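Local structure of cysteine hydrolase (6KUA) at residues I152-A156 with A180-Q184. The protein probably hydrolyses nicotinamide to nicotinic acid and ammonia, as a zinc-containing nicotinamidase of the isochorismatase-like cysteine hydrolase family. Sequence-based numbering, arbitrary orientation.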
ATOM      1  N   ILE A 152      -5.201  15.387 -10.960  1.00 19.80           N
ATOM      2  CA  ILE A 152      -5.969  14.458 -11.781  1.00 21.55           C
ATOM      3  C   ILE A 152      -6.743  15.215 -12.848  1.00 27.04           C
ATOM      4  O   ILE A 152      -7.414  16.209 -12.552  1.00 23.92           O
ATOM      5  CB  ILE A 152      -6.955  13.636 -10.933  1.00 23.66           C
ATOM      6  CG1 ILE A 152      -6.208  12.783  -9.901  1.00 27.69           C
ATOM      7  CG2 ILE A 152      -7.816  12.781 -11.841  1.00 22.55           C
ATOM      8  CD1 ILE A 152      -7.138  12.130  -8.899  1.00 24.91           C
ATOM      9  N   SER A 153      -6.717  14.696 -14.073  1.00 23.80           N
ATOM     10  CA  SER A 153      -7.559  15.196 -15.146  1.00 26.73           C
ATOM     11  C   SER A 153      -8.288  14.029 -15.787  1.00 23.56           C
ATOM     12  O   SER A 153      -7.661  13.040 -16.190  1.00 24.83           O
ATOM     13  CB  SER A 153      -6.726  15.966 -16.187  1.00 31.54           C
ATOM     14  OG  SER A 153      -7.569  16.581 -17.141  1.00 35.19           O
ATOM     15  N   VAL A 154      -9.611  14.119 -15.854  1.00 22.73           N
ATOM     16  CA  VAL A 154     -10.380  13.109 -16.580  1.00 19.59           C
ATOM     17  C   VAL A 154     -11.275  13.809 -17.593  1.00 27.32           C
ATOM     18  O   VAL A 154     -12.386  14.246 -17.247  1.00 27.69           O
ATOM     19  CB  VAL A 154     -11.212  12.220 -15.641  1.00 26.43           C
ATOM     20  CG1 VAL A 154     -11.862  11.105 -16.448  1.00 19.12           C
ATOM     21  CG2 VAL A 154     -10.338  11.636 -14.536  1.00 23.10           C
ATOM     22  N   PRO A 155     -10.834  13.942 -18.844  1.00 27.59           N
ATOM     23  CA  PRO A 155     -11.650  14.637 -19.849  1.00 26.69           C
ATOM     24  C   PRO A 155     -12.870  13.804 -20.193  1.00 27.32           C
ATOM     25  O   PRO A 155     -12.759  12.613 -20.477  1.00 25.84           O
ATOM     26  CB  PRO A 155     -10.702  14.775 -21.047  1.00 27.01           C
ATOM     27  CG  PRO A 155      -9.730  13.664 -20.881  1.00 29.77           C
ATOM     28  CD  PRO A 155      -9.530  13.523 -19.381  1.00 25.28           C
ATOM     29  N   ALA A 156     -14.042  14.436 -20.155  1.00 26.96           N
ATOM     30  CA  ALA A 156     -15.272  13.691 -20.395  1.00 28.43           C
ATOM     31  C   ALA A 156     -15.314  13.093 -21.795  1.00 28.71           C
ATOM     32  O   ALA A 156     -16.009  12.098 -22.013  1.00 28.83           O
ATOM     33  CB  ALA A 156     -16.481  14.597 -20.166  1.00 32.74           C
ATOM     34  N   ALA A 180     -10.660  17.006  -9.349  1.00 19.21           N
ATOM     35  CA  ALA A 180     -10.084  16.734 -10.656  1.00 25.62           C
ATOM     36  C   ALA A 180     -10.604  17.735 -11.673  1.00 29.71           C
ATOM     37  O   ALA A 180     -11.766  18.151 -11.616  1.00 29.75           O
ATOM     38  CB  ALA A 180     -10.406  15.310 -11.131  1.00 24.60           C
ATOM     39  N   GLU A 181      -9.738  18.124 -12.596  1.00 29.66           N
ATOM     40  CA  GLU A 181     -10.179  18.863 -13.772  1.00 31.50           C
ATOM     41  C   GLU A 181     -10.945  17.919 -14.704  1.00 30.72           C
ATOM     42  O   GLU A 181     -10.406  16.908 -15.173  1.00 29.22           O
ATOM     43  CB  GLU A 181      -8.974  19.487 -14.477  1.00 33.47           C
ATOM     44  CG  GLU A 181      -9.292  20.098 -15.832  1.00 43.86           C
ATOM     45  CD  GLU A 181      -8.040  20.418 -16.640  1.00 52.41           C
ATOM     46  OE1 GLU A 181      -8.176  20.852 -17.805  1.00 56.57           O
ATOM     47  OE2 GLU A 181      -6.920  20.234 -16.110  1.00 54.90           O
ATOM     48  N   VAL A 182     -12.212  18.221 -14.948  1.00 32.20           N
ATOM     49  CA  VAL A 182     -13.056  17.418 -15.830  1.00 34.81           C
ATOM     50  C   VAL A 182     -13.584  18.372 -16.898  1.00 41.93           C
ATOM     51  O   VAL A 182     -14.563  19.094 -16.671  1.00 42.82           O
ATOM     52  CB  VAL A 182     -14.192  16.715 -15.070  1.00 36.26           C
ATOM     53  CG1 VAL A 182     -15.074  15.905 -16.023  1.00 37.72           C
ATOM     54  CG2 VAL A 182     -13.621  15.790 -13.992  1.00 29.31           C
ATOM     55  N   GLU A 183     -12.929  18.402 -18.057  1.00 40.94           N
ATOM     56  CA  GLU A 183     -13.298  19.328 -19.124  1.00 47.38           C
ATOM     57  C   GLU A 183     -14.357  18.699 -20.027  1.00 47.34           C
ATOM     58  O   GLU A 183     -14.210  17.552 -20.457  1.00 40.29           O
ATOM     59  CB  GLU A 183     -12.065  19.722 -19.938  1.00 47.10           C
ATOM     60  CG  GLU A 183     -11.975  21.206 -20.245  1.00 57.31           C
ATOM     61  CD  GLU A 183     -11.210  21.494 -21.527  1.00 63.00           C
ATOM     62  OE1 GLU A 183     -10.484  20.585 -21.997  1.00 61.39           O
ATOM     63  OE2 GLU A 183     -11.338  22.624 -22.062  1.00 62.02           O
ATOM     64  N   GLN A 184     -15.422  19.451 -20.312  1.00 49.87           N
ATOM     65  CA  GLN A 184     -16.514  18.952 -21.156  1.00 52.03           C
ATOM     66  C   GLN A 184     -16.225  19.161 -22.645  1.00 55.68           C
ATOM     67  O   GLN A 184     -15.688  20.196 -23.051  1.00 55.36           O
ATOM     68  CB  GLN A 184     -17.838  19.630 -20.786  1.00 52.27           C
ATOM     69  CG  GLN A 184     -18.420  19.199 -19.441  1.00 53.47           C
ATOM     70  CD  GLN A 184     -18.853  17.733 -19.418  1.00 57.45           C
ATOM     71  OE1 GLN A 184     -19.351  17.198 -20.416  1.00 53.09           O
ATOM     72  NE2 GLN A 184     -18.664  17.078 -18.270  1.00 47.31           N
TER
HETATM   73  O   HOH W   1     -10.051  17.358 -18.106  1.00 33.33           O
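Ile152-Ala156 and Ala180-Gln184 run side by side in the same sense, their end-to-end directions 21° apart, and three backbone hydrogen bonds join them. Glu181 N donates to Ile152 O (3.0 Å), and Val154 N to Glu181 O (3.0 Å). The third runs from Ala156 N to Glu183 O (3.1 Å). The first two straddle Ser153 and make its pairing with Glu181 a single parallel bridge. Between the second and third, Val154 O lies 4.3 Å from Glu183 N, which instead donates to a water. That water also donates to Glu181 O and is hydrogen-bonded to Ser153 OG (2.8 Å). Glu181 O is thus gripped twice, by the water and by the amide of Val154, while the Ser153 hydroxyl, set anti to its own N (chi1 -173°), is turned to this water, which links it to both Glu181 O and Glu183 N. Strand 151-160 is an edge strand of this chain's five-stranded parallel sheet, in the three-layer alpha/beta fold of the isochorismatase family; its other edge is backbone-bonded, through Ser153, to Val127 and Ile129 of strand 126-132, and the segment after helix 164-176 adds a short parallel pairing at the sheet margin. On the face turned to that helix, Val182 CG1 comes within 3.4 Å of Val154 O, and both valines rest on Phe174. Ala180 CB touches the CG2 branch of Ile152 at 3.7 Å, and the Ile152 side chain also packs on Ala145 and Tyr146 of helix 137-147. At the far end, the Gln184 chain bends at chi2 (-66°), bringing its amide back to Ala156 CB, with NE2 at 3.8 Å.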